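Local coordinates for protein macromomycin (Streptomyces macromomyceticus, PDB 2MCM) that binds non-covalently a cytotoxic antibiotic chromophore that intercalates weakly into DNA and breaks its strands, at residues 1-7 with 19-25; 27-33 with 51-57. All blocks are in the same frame, centred on the assembly; numbering follows the deposited sequence. Where two conformers were deposited one is given.

Contact 1: residues 1-7 with 19-25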
loop_
_atom_site.group_PDB
_atom_site.type_symbol
_atom_site.label_atom_id
_atom_site.label_comp_id
_atom_site.label_asym_id
_atom_site.label_seq_id
_atom_site.Cartn_x
_atom_site.Cartn_y
_atom_site.Cartn_z
ATOM N N ALA A 1 -11.975 -12.844 -4.950
ATOM C CA ALA A 1 -10.940 -13.256 -3.938
ATOM C C ALA A 1 -9.657 -12.449 -4.113
ATOM O O ALA A 1 -8.833 -12.893 -4.960
ATOM C CB ALA A 1 -10.621 -14.751 -4.293
ATOM N N PRO A 2 -9.435 -11.403 -3.341
ATOM C CA PRO A 2 -8.252 -10.565 -3.561
ATOM C C PRO A 2 -6.913 -11.213 -3.426
ATOM O O PRO A 2 -6.608 -11.925 -2.459
ATOM C CB PRO A 2 -8.385 -9.343 -2.646
ATOM C CG PRO A 2 -9.787 -9.386 -2.145
ATOM C CD PRO A 2 -10.321 -10.791 -2.359
ATOM N N GLY A 3 -6.044 -10.879 -4.399
ATOM C CA GLY A 3 -4.654 -11.373 -4.353
ATOM C C GLY A 3 -3.815 -10.168 -4.938
ATOM O O GLY A 3 -4.373 -9.483 -5.799
ATOM N N VAL A 4 -2.624 -10.072 -4.421
ATOM C CA VAL A 4 -1.797 -8.933 -4.950
ATOM C C VAL A 4 -0.361 -9.458 -5.120
ATOM O O VAL A 4 0.098 -10.334 -4.358
ATOM C CB VAL A 4 -1.804 -7.774 -3.929
ATOM C CG1 VAL A 4 -0.883 -8.069 -2.756
ATOM C CG2 VAL A 4 -1.404 -6.459 -4.612
ATOM N N THR A 5 0.321 -8.885 -6.062
ATOM C CA THR A 5 1.737 -9.153 -6.302
ATOM C C THR A 5 2.386 -7.744 -6.439
ATOM O O THR A 5 1.736 -6.885 -7.035
ATOM C CB THR A 5 1.862 -9.945 -7.665
ATOM O OG1 THR A 5 3.272 -10.428 -7.545
ATOM C CG2 THR A 5 1.646 -9.162 -8.910
ATOM N N VAL A 6 3.489 -7.551 -5.806
ATOM C CA VAL A 6 4.252 -6.254 -5.898
ATOM C C VAL A 6 5.590 -6.598 -6.544
ATOM O O VAL A 6 6.282 -7.489 -6.028
ATOM C CB VAL A 6 4.409 -5.666 -4.538
ATOM C CG1 VAL A 6 5.265 -4.363 -4.555
ATOM C CG2 VAL A 6 3.102 -5.372 -3.808
ATOM N N THR A 7 5.891 -5.890 -7.650
ATOM C CA THR A 7 7.163 -6.208 -8.335
ATOM C C THR A 7 7.972 -4.964 -8.660
ATOM O O THR A 7 7.379 -4.069 -9.257
ATOM C CB THR A 7 6.762 -6.824 -9.760
ATOM O OG1 THR A 7 5.912 -7.970 -9.511
ATOM C CG2 THR A 7 8.033 -7.202 -10.523
ATOM N N THR A 19 5.326 -1.999 -9.171
ATOM C CA THR A 19 4.030 -2.183 -9.811
ATOM C C THR A 19 3.165 -3.075 -8.853
ATOM O O THR A 19 3.740 -4.116 -8.477
ATOM C CB THR A 19 4.188 -2.912 -11.187
ATOM O OG1 THR A 19 5.013 -2.006 -12.020
ATOM C CG2 THR A 19 2.839 -3.275 -11.837
ATOM N N VAL A 20 2.017 -2.608 -8.570
ATOM C CA VAL A 20 1.086 -3.421 -7.696
ATOM C C VAL A 20 0.080 -4.047 -8.632
ATOM O O VAL A 20 -0.651 -3.296 -9.314
ATOM C CB VAL A 20 0.415 -2.515 -6.680
ATOM C CG1 VAL A 20 -0.583 -3.328 -5.796
ATOM C CG2 VAL A 20 1.388 -1.779 -5.794
ATOM N N SER A 21 -0.027 -5.343 -8.735
ATOM C CA SER A 21 -0.972 -6.061 -9.594
ATOM C C SER A 21 -1.925 -6.877 -8.678
ATOM O O SER A 21 -1.411 -7.685 -7.888
ATOM C CB SER A 21 -0.388 -7.094 -10.538
ATOM O OG SER A 21 0.621 -6.447 -11.299
ATOM N N ALA A 22 -3.182 -6.552 -8.881
ATOM C CA ALA A 22 -4.175 -7.285 -8.015
ATOM C C ALA A 22 -5.203 -7.912 -8.891
ATOM O O ALA A 22 -5.542 -7.476 -9.999
ATOM C CB ALA A 22 -4.759 -6.269 -7.048
ATOM N N THR A 23 -5.747 -9.039 -8.379
ATOM C CA THR A 23 -6.785 -9.772 -9.088
ATOM C C THR A 23 -7.859 -10.241 -8.063
ATOM O O THR A 23 -7.611 -10.124 -6.883
ATOM C CB THR A 23 -6.210 -11.086 -9.793
ATOM O OG1 THR A 23 -5.590 -11.819 -8.720
ATOM C CG2 THR A 23 -5.243 -10.684 -10.929
ATOM N N GLY A 24 -8.987 -10.623 -8.646
ATOM C CA GLY A 24 -10.070 -11.163 -7.741
ATOM C C GLY A 24 -10.776 -10.046 -7.038
ATOM O O GLY A 24 -11.384 -10.308 -5.957
ATOM N N LEU A 25 -10.737 -8.791 -7.521
ATOM C CA LEU A 25 -11.426 -7.704 -6.844
ATOM C C LEU A 25 -12.844 -7.551 -7.390
ATOM O O LEU A 25 -13.273 -8.248 -8.350
ATOM C CB LEU A 25 -10.626 -6.366 -7.207
ATOM C CG LEU A 25 -9.144 -6.439 -6.871
ATOM C CD1 LEU A 25 -8.469 -5.093 -7.293
ATOM C CD2 LEU A 25 -8.903 -6.716 -5.415
HETATM O O HOH W 1 -6.769 -13.608 -7.102
HETATM O O HOH W 2 7.759 -2.668 -11.730
#
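Gly3, Thr5 and Thr7 pair with Thr23, Ser21 and Thr19 as the hydrogen-bonded pairs of an antiparallel hairpin, the axes of strands 3-7 and 19-23 approaching to 4.6 Å at 163°. Each of these pairs closes a two-bond ring. One bond of the middle pair is nearly straight: Ser21 N gives its hydrogen to Thr5 O over 2.9 Å at 177°. Beyond the strand end the chain terminus is still held, because Ala1 N donates to Gly24 O (2.8 Å), arriving in the carbonyl plane on a lone pair. Gly24 has positive phi, and its CA lies against Ala1 O.

Between the hydrogen-bonded pairs, Val4 faces Ala22 and Val6 faces Val20, all on the inner face of the sheet. Val4 reaches diagonally along it: a chi1 of 76° puts CG1 between the backbone N and the carbonyl carbon and leaves CG2 anti to the N, where, in the conformer given, it meets Val20 CG1 at 3.4 Å and comes within 4.2 Å of Ala22 CB. Strands 93-98 and 104-109 both lie against this face, Leu97 on Val4 and Ala22, Ile109 on Val6. Further along, Leu25 swings its CD2 back to Pro2 CB.

The other face carries threonines and a serine. Here, in one of its two conformers, Thr5 brings its methyl CG2 beside Ser21 CB, 3.3 Å away, while Thr5 OG1 turns away from the serine. At each end of the strand pair one water links the segments: one bridges Ala1 O and Thr23 OG1, the other Thr7 O and Thr19 OG1.

Oily side chains inside and small hydroxyl side chains outside make this the edge hairpin of the three-stranded sheet in the neocarzinostatin-type sandwich, with strand 3-7 outermost and its outward face suited to water.

Contact 2: residues 27-33 with 51-57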
loop_
_atom_site.group_PDB
_atom_site.type_symbol
_atom_site.label_atom_id
_atom_site.label_comp_id
_atom_site.label_asym_id
_atom_site.label_seq_id
_atom_site.Cartn_x
_atom_site.Cartn_y
_atom_site.Cartn_z
ATOM N N PRO A 27 -15.467 -5.575 -9.504
ATOM C CA PRO A 27 -15.519 -4.532 -10.560
ATOM C C PRO A 27 -16.256 -3.325 -10.076
ATOM O O PRO A 27 -17.363 -3.442 -9.446
ATOM C CB PRO A 27 -16.254 -5.221 -11.707
ATOM C CG PRO A 27 -15.890 -6.681 -11.509
ATOM C CD PRO A 27 -15.925 -6.901 -9.996
ATOM N N GLY A 28 -15.735 -2.129 -10.379
ATOM C CA GLY A 28 -16.350 -0.874 -10.013
ATOM C C GLY A 28 -16.073 -0.373 -8.651
ATOM O O GLY A 28 -16.521 0.764 -8.321
ATOM N N THR A 29 -15.417 -1.110 -7.765
ATOM C CA THR A 29 -15.108 -0.614 -6.432
ATOM C C THR A 29 -13.743 0.150 -6.502
ATOM O O THR A 29 -12.894 -0.307 -7.242
ATOM C CB THR A 29 -14.946 -1.858 -5.457
ATOM O OG1 THR A 29 -16.284 -2.429 -5.430
ATOM C CG2 THR A 29 -14.465 -1.426 -4.085
ATOM N N VAL A 30 -13.686 1.182 -5.707
ATOM C CA VAL A 30 -12.472 1.982 -5.607
ATOM C C VAL A 30 -11.581 1.363 -4.544
ATOM O O VAL A 30 -12.068 1.163 -3.407
ATOM C CB VAL A 30 -12.812 3.451 -5.207
ATOM C CG1 VAL A 30 -11.499 4.235 -5.026
ATOM C CG2 VAL A 30 -13.733 4.107 -6.235
ATOM N N TYR A 31 -10.328 1.074 -4.877
ATOM C CA TYR A 31 -9.344 0.584 -3.927
ATOM C C TYR A 31 -8.269 1.634 -3.690
ATOM O O TYR A 31 -7.832 2.312 -4.682
ATOM C CB TYR A 31 -8.708 -0.715 -4.471
ATOM C CG TYR A 31 -9.731 -1.843 -4.526
ATOM C CD1 TYR A 31 -10.581 -2.004 -5.588
ATOM C CD2 TYR A 31 -9.854 -2.674 -3.389
ATOM C CE1 TYR A 31 -11.576 -3.015 -5.664
ATOM C CE2 TYR A 31 -10.779 -3.724 -3.454
ATOM C CZ TYR A 31 -11.614 -3.841 -4.514
ATOM O OH TYR A 31 -12.594 -4.833 -4.596
ATOM N N HIS A 32 -7.859 1.867 -2.495
ATOM C CA HIS A 32 -6.803 2.786 -2.089
ATOM C C HIS A 32 -5.505 2.011 -2.100
ATOM O O HIS A 32 -5.343 1.036 -1.354
ATOM C CB HIS A 32 -7.044 3.333 -0.653
ATOM C CG HIS A 32 -8.462 3.823 -0.508
ATOM N ND1 HIS A 32 -8.962 4.861 -1.267
ATOM C CD2 HIS A 32 -9.479 3.383 0.261
ATOM C CE1 HIS A 32 -10.279 5.026 -0.950
ATOM N NE2 HIS A 32 -10.593 4.163 0.025
ATOM N N VAL A 33 -4.561 2.381 -2.945
ATOM C CA VAL A 33 -3.235 1.739 -3.108
ATOM C C VAL A 33 -2.226 2.450 -2.300
ATOM O O VAL A 33 -2.177 3.766 -2.341
ATOM C CB VAL A 33 -2.877 1.770 -4.617
ATOM C CG1 VAL A 33 -1.507 1.097 -4.802
ATOM C CG2 VAL A 33 -3.916 1.070 -5.473
ATOM N N SER A 51 -0.013 7.691 -1.958
ATOM C CA SER A 51 -1.176 6.786 -2.170
ATOM C C SER A 51 -2.007 7.246 -3.323
ATOM O O SER A 51 -1.955 8.449 -3.740
ATOM C CB SER A 51 -1.917 6.804 -0.834
ATOM O OG SER A 51 -3.027 5.956 -0.913
ATOM N N THR A 52 -2.743 6.343 -3.933
ATOM C CA THR A 52 -3.569 6.705 -5.065
ATOM C C THR A 52 -4.837 5.879 -5.076
ATOM O O THR A 52 -4.790 4.778 -4.435
ATOM C CB THR A 52 -2.752 6.537 -6.383
ATOM O OG1 THR A 52 -3.639 7.205 -7.367
ATOM C CG2 THR A 52 -2.491 5.082 -6.755
ATOM N N ASP A 53 -5.861 6.242 -5.756
ATOM C CA ASP A 53 -7.128 5.456 -5.834
ATOM C C ASP A 53 -7.286 4.906 -7.200
ATOM O O ASP A 53 -7.138 5.689 -8.208
ATOM C CB ASP A 53 -8.376 6.324 -5.510
ATOM C CG ASP A 53 -8.553 6.552 -4.044
ATOM O OD1 ASP A 53 -7.844 6.039 -3.199
ATOM O OD2 ASP A 53 -9.485 7.334 -3.703
ATOM N N VAL A 54 -7.653 3.634 -7.392
ATOM C CA VAL A 54 -7.901 3.047 -8.665
ATOM C C VAL A 54 -9.202 2.232 -8.616
ATOM O O VAL A 54 -9.383 1.609 -7.534
ATOM C CB VAL A 54 -6.728 2.149 -9.144
ATOM C CG1 VAL A 54 -6.928 1.630 -10.553
ATOM C CG2 VAL A 54 -5.421 2.947 -9.055
ATOM N N THR A 55 -10.033 2.310 -9.568
ATOM C CA THR A 55 -11.287 1.493 -9.618
ATOM C C THR A 55 -10.996 0.237 -10.327
ATOM O O THR A 55 -10.405 0.095 -11.432
ATOM C CB THR A 55 -12.355 2.361 -10.409
ATOM O OG1 THR A 55 -12.507 3.575 -9.699
ATOM C CG2 THR A 55 -13.692 1.577 -10.487
ATOM N N ALA A 56 -11.383 -0.927 -9.743
ATOM C CA ALA A 56 -11.137 -2.214 -10.391
ATOM C C ALA A 56 -11.998 -2.287 -11.675
ATOM O O ALA A 56 -13.148 -1.803 -11.693
ATOM C CB ALA A 56 -11.556 -3.338 -9.454
ATOM N N ASP A 57 -11.443 -2.949 -12.645
ATOM C CA ASP A 57 -12.112 -3.063 -13.967
ATOM C C ASP A 57 -13.072 -4.237 -14.013
ATOM O O ASP A 57 -13.267 -4.936 -13.005
ATOM C CB ASP A 57 -10.998 -3.090 -15.025
ATOM C CG ASP A 57 -10.210 -4.336 -15.045
ATOM O OD1 ASP A 57 -10.515 -5.443 -14.490
ATOM O OD2 ASP A 57 -9.090 -4.240 -15.707
#
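Strands 30-33 and 52-55 run antiparallel at 148°, 4.6 Å apart at closest approach, with Tyr31-Val54 and Val33-Thr52 as hydrogen-bonded pairs; the ladder runs on past the strand ends through Ala56 N to Thr29 O and Gly28 N to Ala56 O.

His32 and Asp53 form a non-hydrogen-bonded pair whose side chains rise next to each other from the same face. His32 ND1 donates to Asp53 OD1 over a short, nearly straight 2.5 Å. The oxygen sits in the plane of the imidazole, but the nitrogen comes at it from 43° above the carboxylate plane; the two planes are well turned from each other. Asp100 takes the other ring nitrogen, NE2, so carboxylates grip the imidazole at both ends, which would probably favour the protonated, charged ring. Next to this pair, Val30 CG1 lies across Asp53 CB (3.8 Å), and Thr55 spreads CG2 over the Gly28 backbone, 3.6 Å from Gly28 C.

The segments belong to the larger sheet of the neocarzinostatin fold, an immunoglobulin-like beta sandwich in which strand 30-40 also pairs with strand 93-98. Tyr31, Val33 and Val54 point to the inner face of this sheet: Tyr31 and Val54 both touch Ile62 of the opposing sheet.

With CG beside its own backbone N (chi1 -67°), the Tyr31 ring runs inward and leans back toward the start of the segment, bringing CE1 to 3.8 Å from Ala56 CB. Its hydroxyl bonds Glu103 and the backbone N of Thr26. Val33 CG2 packs on Val54 CG2 more loosely, at 4.3 Å. At the other end Val33 O accepts two bonds, from Thr52 N in the carbonyl plane and, in the Ser51 conformer given, from Ser51 OG, above that plane at 2.7 Å.

How the contacts relate
Contact 1 closes before contact 2 opens, and strand 16-23 leads straight into strand 30-40 by way of the turn between the two sites. Their centres are about 12 Å apart, on different sheets: residues 1-7 with 19-25 belong to the three-stranded sheet, residues 27-33 with 51-57 to the larger one. The inner faces meet across the sandwich. Leu25 makes two of the links, its CB 3.6 Å from Tyr31 OH and 3.9 Å from Ala56 CB, while Val20 CG2 comes to 4.2 Å from Val33 CG1. Strand 93-98, through Leu97, touches both contacts, so the hairpin of contact 1 and the strand pair of contact 2 share one hydrophobic core in the chromophore-carrying protein.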